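Local coordinates for hypothetical protein (Rhodococcus sp., PDB 2OV9), which probably hydrolyses fatty acyl-CoA thioesters, such as decanoyl-CoA and oleoyl-CoA, to the free acid and coenzyme A, as a member of the hotdog thioesterase superfamily, at residues E95-V103 / T115-Q123. Numbering follows the deposited sequence.
Sequences ENALAPPVV and TVTLTIPYQ
With CG of Tyr122 anti to its own carbonyl carbon (chi1 -56°), the phenol reaches across to the Asn96–Ala99 turn, while Val116, with CG1 between its backbone N and carbonyl carbon (chi1 67°), turns CG2, the branch anti to N, against Pro100 CB and, more loosely, Val102 CG2. The setting is the hotdog fold, where the strand that includes Thr115 and Val116 is followed by a 3-10 segment at 120-122, and the contact illustrates how an irregular segment can be packed against a strand and the turn that follows it with no direct backbone hydrogen bond between the two. Tyr122 OH donates to Leu98 O at 2.7 Å, from well above the carbonyl plane (55° out of it), the oxygen itself lying near the plane of the ring, at its edge. The same hydroxyl accepts from a water that also donates to Ala97 O, so two bonds fix the phenol end. A phenylalanine here would probably leave both Leu98 O and this water without their hydroxyl mate. The acceptor sits in a type I turn, stiffened by an Asx turn in which Leu98 N binds Asn96 OD1; Asn96 ND2 in turn bonds Pro121 O of the second subunit, placing the contact at the dimer interface. Just after the turn, the Pro100 ring packs against three side chains of 115-123: CB meets Val116 CG2 at 3.7 Å, CG meets Leu118 CD2 at 3.5 Å, and CG also approaches Tyr122 CZ. Leu118 CD2 and Pro121 CB lie over opposite faces of the tyrosine ring, each toward the rim. Farther along, water replaces direct pairing: one molecule accepts from Val103 N and donates to Thr115 O, and another donates to Val103 O at 2.8 Å and accepts from Thr115 N at 2.9 Å.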
ATOM      1  N   GLU B  95       9.878  10.308  -3.409  1.00 33.09           N
ATOM      2  CA  GLU B  95      11.021   9.426  -3.299  1.00 33.70           C
ATOM      3  C   GLU B  95      10.638   8.046  -2.772  1.00 33.29           C
ATOM      4  O   GLU B  95      11.515   7.224  -2.442  1.00 32.78           O
ATOM      5  CB  GLU B  95      12.132  10.060  -2.443  1.00 35.02           C
ATOM      6  CG  GLU B  95      12.904  11.161  -3.158  1.00 38.03           C
ATOM      7  CD  GLU B  95      12.480  12.579  -2.765  1.00 44.24           C
ATOM      8  OE1 GLU B  95      12.922  13.075  -1.704  1.00 46.28           O
ATOM      9  OE2 GLU B  95      11.763  13.237  -3.548  1.00 46.52           O
ATOM     10  N   ASN B  96       9.328   7.785  -2.718  1.00 32.86           N
ATOM     11  CA  ASN B  96       8.824   6.524  -2.204  1.00 32.39           C
ATOM     12  C   ASN B  96       8.247   5.709  -3.351  1.00 32.70           C
ATOM     13  O   ASN B  96       7.170   5.999  -3.834  1.00 31.81           O
ATOM     14  CB  ASN B  96       7.811   6.766  -1.079  1.00 33.07           C
ATOM     15  CG  ASN B  96       7.414   5.494  -0.379  1.00 33.84           C
ATOM     16  OD1 ASN B  96       7.454   4.403  -0.974  1.00 32.34           O
ATOM     17  ND2 ASN B  96       7.030   5.612   0.888  1.00 34.16           N
ATOM     18  N   ALA B  97       8.994   4.703  -3.818  1.00 32.25           N
ATOM     19  CA  ALA B  97       8.589   3.983  -5.016  1.00 32.81           C
ATOM     20  C   ALA B  97       7.320   3.150  -4.837  1.00 33.36           C
ATOM     21  O   ALA B  97       6.736   2.710  -5.832  1.00 33.57           O
ATOM     22  CB  ALA B  97       9.742   3.134  -5.598  1.00 31.74           C
ATOM     23  N   LEU B  98       6.873   2.983  -3.590  1.00 33.81           N
ATOM     24  CA  LEU B  98       5.556   2.379  -3.303  1.00 34.91           C
ATOM     25  C   LEU B  98       4.405   3.283  -3.679  1.00 34.28           C
ATOM     26  O   LEU B  98       3.301   2.789  -3.924  1.00 34.46           O
ATOM     27  CB  LEU B  98       5.390   2.075  -1.798  1.00 34.48           C
ATOM     28  CG  LEU B  98       5.874   0.693  -1.334  1.00 36.29           C
ATOM     29  CD1 LEU B  98       7.292   0.503  -1.656  1.00 36.64           C
ATOM     30  CD2 LEU B  98       5.656   0.542   0.180  1.00 37.22           C
ATOM     31  N   ALA B  99       4.652   4.601  -3.665  1.00 33.53           N
ATOM     32  CA  ALA B  99       3.624   5.600  -3.973  1.00 32.84           C
ATOM     33  C   ALA B  99       3.379   5.671  -5.476  1.00 32.51           C
ATOM     34  O   ALA B  99       4.324   5.615  -6.255  1.00 32.49           O
ATOM     35  CB  ALA B  99       4.046   6.995  -3.389  1.00 33.05           C
ATOM     36  N   PRO B 100       2.103   5.734  -5.912  1.00 32.65           N
ATOM     37  CA  PRO B 100       1.900   5.833  -7.349  1.00 32.33           C
ATOM     38  C   PRO B 100       2.808   6.825  -8.085  1.00 32.57           C
ATOM     39  O   PRO B 100       3.363   6.435  -9.097  1.00 33.11           O
ATOM     40  CB  PRO B 100       0.410   6.190  -7.468  1.00 32.74           C
ATOM     41  CG  PRO B 100      -0.190   5.417  -6.335  1.00 32.75           C
ATOM     42  CD  PRO B 100       0.815   5.626  -5.193  1.00 32.85           C
ATOM     43  N   PRO B 101       3.004   8.082  -7.586  1.00 32.50           N
ATOM     44  CA  PRO B 101       2.463   8.776  -6.426  1.00 32.56           C
ATOM     45  C   PRO B 101       1.216   9.561  -6.766  1.00 32.81           C
ATOM     46  O   PRO B 101       0.994   9.937  -7.928  1.00 33.10           O
ATOM     47  CB  PRO B 101       3.588   9.738  -6.021  1.00 31.38           C
ATOM     48  CG  PRO B 101       4.310  10.062  -7.304  1.00 31.52           C
ATOM     49  CD  PRO B 101       3.980   8.932  -8.298  1.00 32.64           C
ATOM     50  N   VAL B 102       0.395   9.770  -5.754  1.00 33.49           N
ATOM     51  CA  VAL B 102      -0.823  10.564  -5.917  1.00 34.00           C
ATOM     52  C   VAL B 102      -0.507  12.038  -5.712  1.00 33.99           C
ATOM     53  O   VAL B 102       0.177  12.398  -4.765  1.00 34.31           O
ATOM     54  CB  VAL B 102      -1.938  10.119  -4.935  1.00 34.18           C
ATOM     55  CG1 VAL B 102      -3.246  10.897  -5.250  1.00 37.27           C
ATOM     56  CG2 VAL B 102      -2.192   8.606  -5.060  1.00 33.85           C
ATOM     57  N   VAL B 103      -1.013  12.872  -6.612  1.00 34.32           N
ATOM     58  CA  VAL B 103      -0.892  14.323  -6.524  1.00 35.05           C
ATOM     59  C   VAL B 103      -2.250  14.844  -6.037  1.00 35.43           C
ATOM     60  O   VAL B 103      -3.301  14.434  -6.574  1.00 35.57           O
ATOM     61  CB  VAL B 103      -0.587  14.893  -7.923  1.00 34.86           C
ATOM     62  CG1 VAL B 103      -0.575  16.402  -7.914  1.00 36.62           C
ATOM     63  CG2 VAL B 103       0.764  14.330  -8.428  1.00 35.39           C
ATOM     64  N   THR B 115      -6.359  12.880  -9.103  1.00 35.13           N
ATOM     65  CA  THR B 115      -6.689  11.805 -10.028  1.00 35.79           C
ATOM     66  C   THR B 115      -5.446  10.962 -10.210  1.00 35.15           C
ATOM     67  O   THR B 115      -4.346  11.497 -10.392  1.00 33.49           O
ATOM     68  CB  THR B 115      -7.108  12.396 -11.375  1.00 36.25           C
ATOM     69  OG1 THR B 115      -8.262  13.220 -11.161  1.00 39.30           O
ATOM     70  CG2 THR B 115      -7.482  11.315 -12.359  1.00 38.03           C
ATOM     71  N   VAL B 116      -5.625   9.644 -10.175  1.00 34.53           N
ATOM     72  CA  VAL B 116      -4.513   8.711 -10.311  1.00 34.52           C
ATOM     73  C   VAL B 116      -4.934   7.554 -11.211  1.00 33.76           C
ATOM     74  O   VAL B 116      -6.041   7.054 -11.096  1.00 33.28           O
ATOM     75  CB  VAL B 116      -4.087   8.170  -8.911  1.00 33.86           C
ATOM     76  CG1 VAL B 116      -5.192   7.297  -8.292  1.00 35.72           C
ATOM     77  CG2 VAL B 116      -2.749   7.388  -8.996  1.00 35.47           C
ATOM     78  N   THR B 117      -4.042   7.139 -12.098  1.00 34.03           N
ATOM     79  CA  THR B 117      -4.267   5.974 -12.924  1.00 32.84           C
ATOM     80  C   THR B 117      -3.369   4.878 -12.338  1.00 33.05           C
ATOM     81  O   THR B 117      -2.150   5.027 -12.319  1.00 32.82           O
ATOM     82  CB  THR B 117      -3.892   6.277 -14.374  1.00 32.30           C
ATOM     83  OG1 THR B 117      -4.811   7.248 -14.880  1.00 31.40           O
ATOM     84  CG2 THR B 117      -3.990   5.021 -15.217  1.00 31.90           C
ATOM     85  N   LEU B 118      -3.964   3.800 -11.828  1.00 33.19           N
ATOM     86  CA  LEU B 118      -3.180   2.778 -11.128  1.00 33.39           C
ATOM     87  C   LEU B 118      -2.794   1.593 -11.989  1.00 33.61           C
ATOM     88  O   LEU B 118      -3.494   1.233 -12.927  1.00 34.04           O
ATOM     89  CB  LEU B 118      -3.899   2.309  -9.851  1.00 32.96           C
ATOM     90  CG  LEU B 118      -4.090   3.319  -8.730  1.00 34.43           C
ATOM     91  CD1 LEU B 118      -5.107   2.805  -7.700  1.00 33.03           C
ATOM     92  CD2 LEU B 118      -2.758   3.648  -8.024  1.00 33.63           C
ATOM     93  N   THR B 119      -1.677   0.982 -11.618  1.00 33.51           N
ATOM     94  CA  THR B 119      -0.959  -0.015 -12.408  1.00 34.05           C
ATOM     95  C   THR B 119      -0.879  -1.367 -11.704  1.00 33.45           C
ATOM     96  O   THR B 119      -1.311  -1.505 -10.539  1.00 32.67           O
ATOM     97  CB  THR B 119       0.467   0.464 -12.614  1.00 34.38           C
ATOM     98  OG1 THR B 119       0.988   0.875 -11.343  1.00 33.50           O
ATOM     99  CG2 THR B 119       0.508   1.659 -13.579  1.00 35.41           C
ATOM    100  N   ILE B 120      -0.302  -2.362 -12.378  1.00 33.11           N
ATOM    101  CA  ILE B 120      -0.450  -3.742 -11.886  1.00 33.65           C
ATOM    102  C   ILE B 120       0.110  -4.073 -10.505  1.00 31.99           C
ATOM    103  O   ILE B 120      -0.329  -5.023  -9.916  1.00 32.74           O
ATOM    104  CB  ILE B 120      -0.027  -4.879 -12.861  1.00 33.89           C
ATOM    105  CG1 ILE B 120       1.420  -4.746 -13.331  1.00 33.88           C
ATOM    106  CG2 ILE B 120      -1.051  -5.073 -13.997  1.00 36.65           C
ATOM    107  CD1 ILE B 120       1.935  -6.088 -13.900  1.00 35.16           C
ATOM    108  N   PRO B 121       1.106  -3.329 -10.001  1.00 31.89           N
ATOM    109  CA  PRO B 121       1.509  -3.641  -8.610  1.00 31.04           C
ATOM    110  C   PRO B 121       0.403  -3.466  -7.587  1.00 31.42           C
ATOM    111  O   PRO B 121       0.469  -4.078  -6.501  1.00 32.44           O
ATOM    112  CB  PRO B 121       2.627  -2.617  -8.348  1.00 30.28           C
ATOM    113  CG  PRO B 121       3.228  -2.408  -9.670  1.00 31.05           C
ATOM    114  CD  PRO B 121       2.008  -2.315 -10.576  1.00 32.15           C
ATOM    115  N   TYR B 122      -0.572  -2.615  -7.917  1.00 31.00           N
ATOM    116  CA  TYR B 122      -1.730  -2.276  -7.045  1.00 31.64           C
ATOM    117  C   TYR B 122      -2.945  -3.222  -7.200  1.00 31.42           C
ATOM    118  O   TYR B 122      -4.015  -3.009  -6.580  1.00 31.75           O
ATOM    119  CB  TYR B 122      -2.130  -0.793  -7.280  1.00 29.81           C
ATOM    120  CG  TYR B 122      -0.955   0.141  -7.042  1.00 30.38           C
ATOM    121  CD1 TYR B 122      -0.557   0.478  -5.751  1.00 32.38           C
ATOM    122  CD2 TYR B 122      -0.176   0.595  -8.106  1.00 32.18           C
ATOM    123  CE1 TYR B 122       0.547   1.325  -5.520  1.00 31.17           C
ATOM    124  CE2 TYR B 122       0.946   1.408  -7.895  1.00 30.46           C
ATOM    125  CZ  TYR B 122       1.294   1.763  -6.607  1.00 30.33           C
ATOM    126  OH  TYR B 122       2.373   2.574  -6.407  1.00 31.05           O
ATOM    127  N   GLN B 123      -2.743  -4.278  -7.987  1.00 32.79           N
ATOM    128  CA  GLN B 123      -3.805  -5.227  -8.392  1.00 32.90           C
ATOM    129  C   GLN B 123      -4.232  -6.171  -7.271  1.00 33.24           C
ATOM    130  O   GLN B 123      -3.389  -6.706  -6.547  1.00 33.03           O
ATOM    131  CB  GLN B 123      -3.324  -6.054  -9.571  1.00 33.32           C
ATOM    132  CG  GLN B 123      -4.345  -7.044 -10.215  1.00 32.63           C
ATOM    133  CD  GLN B 123      -3.869  -7.506 -11.598  1.00 33.21           C
ATOM    134  OE1 GLN B 123      -2.707  -7.862 -11.778  1.00 37.66           O
ATOM    135  NE2 GLN B 123      -4.758  -7.491 -12.570  1.00 31.60           N
TER
HETATM  136  O   HOH W   1       4.815   2.083  -7.726  1.00 26.69           O
HETATM  137  O   HOH W   2      -4.082  14.699  -9.222  1.00 32.71           O
HETATM  138  O   HOH W   3      -2.218  11.514  -8.847  1.00 41.58           O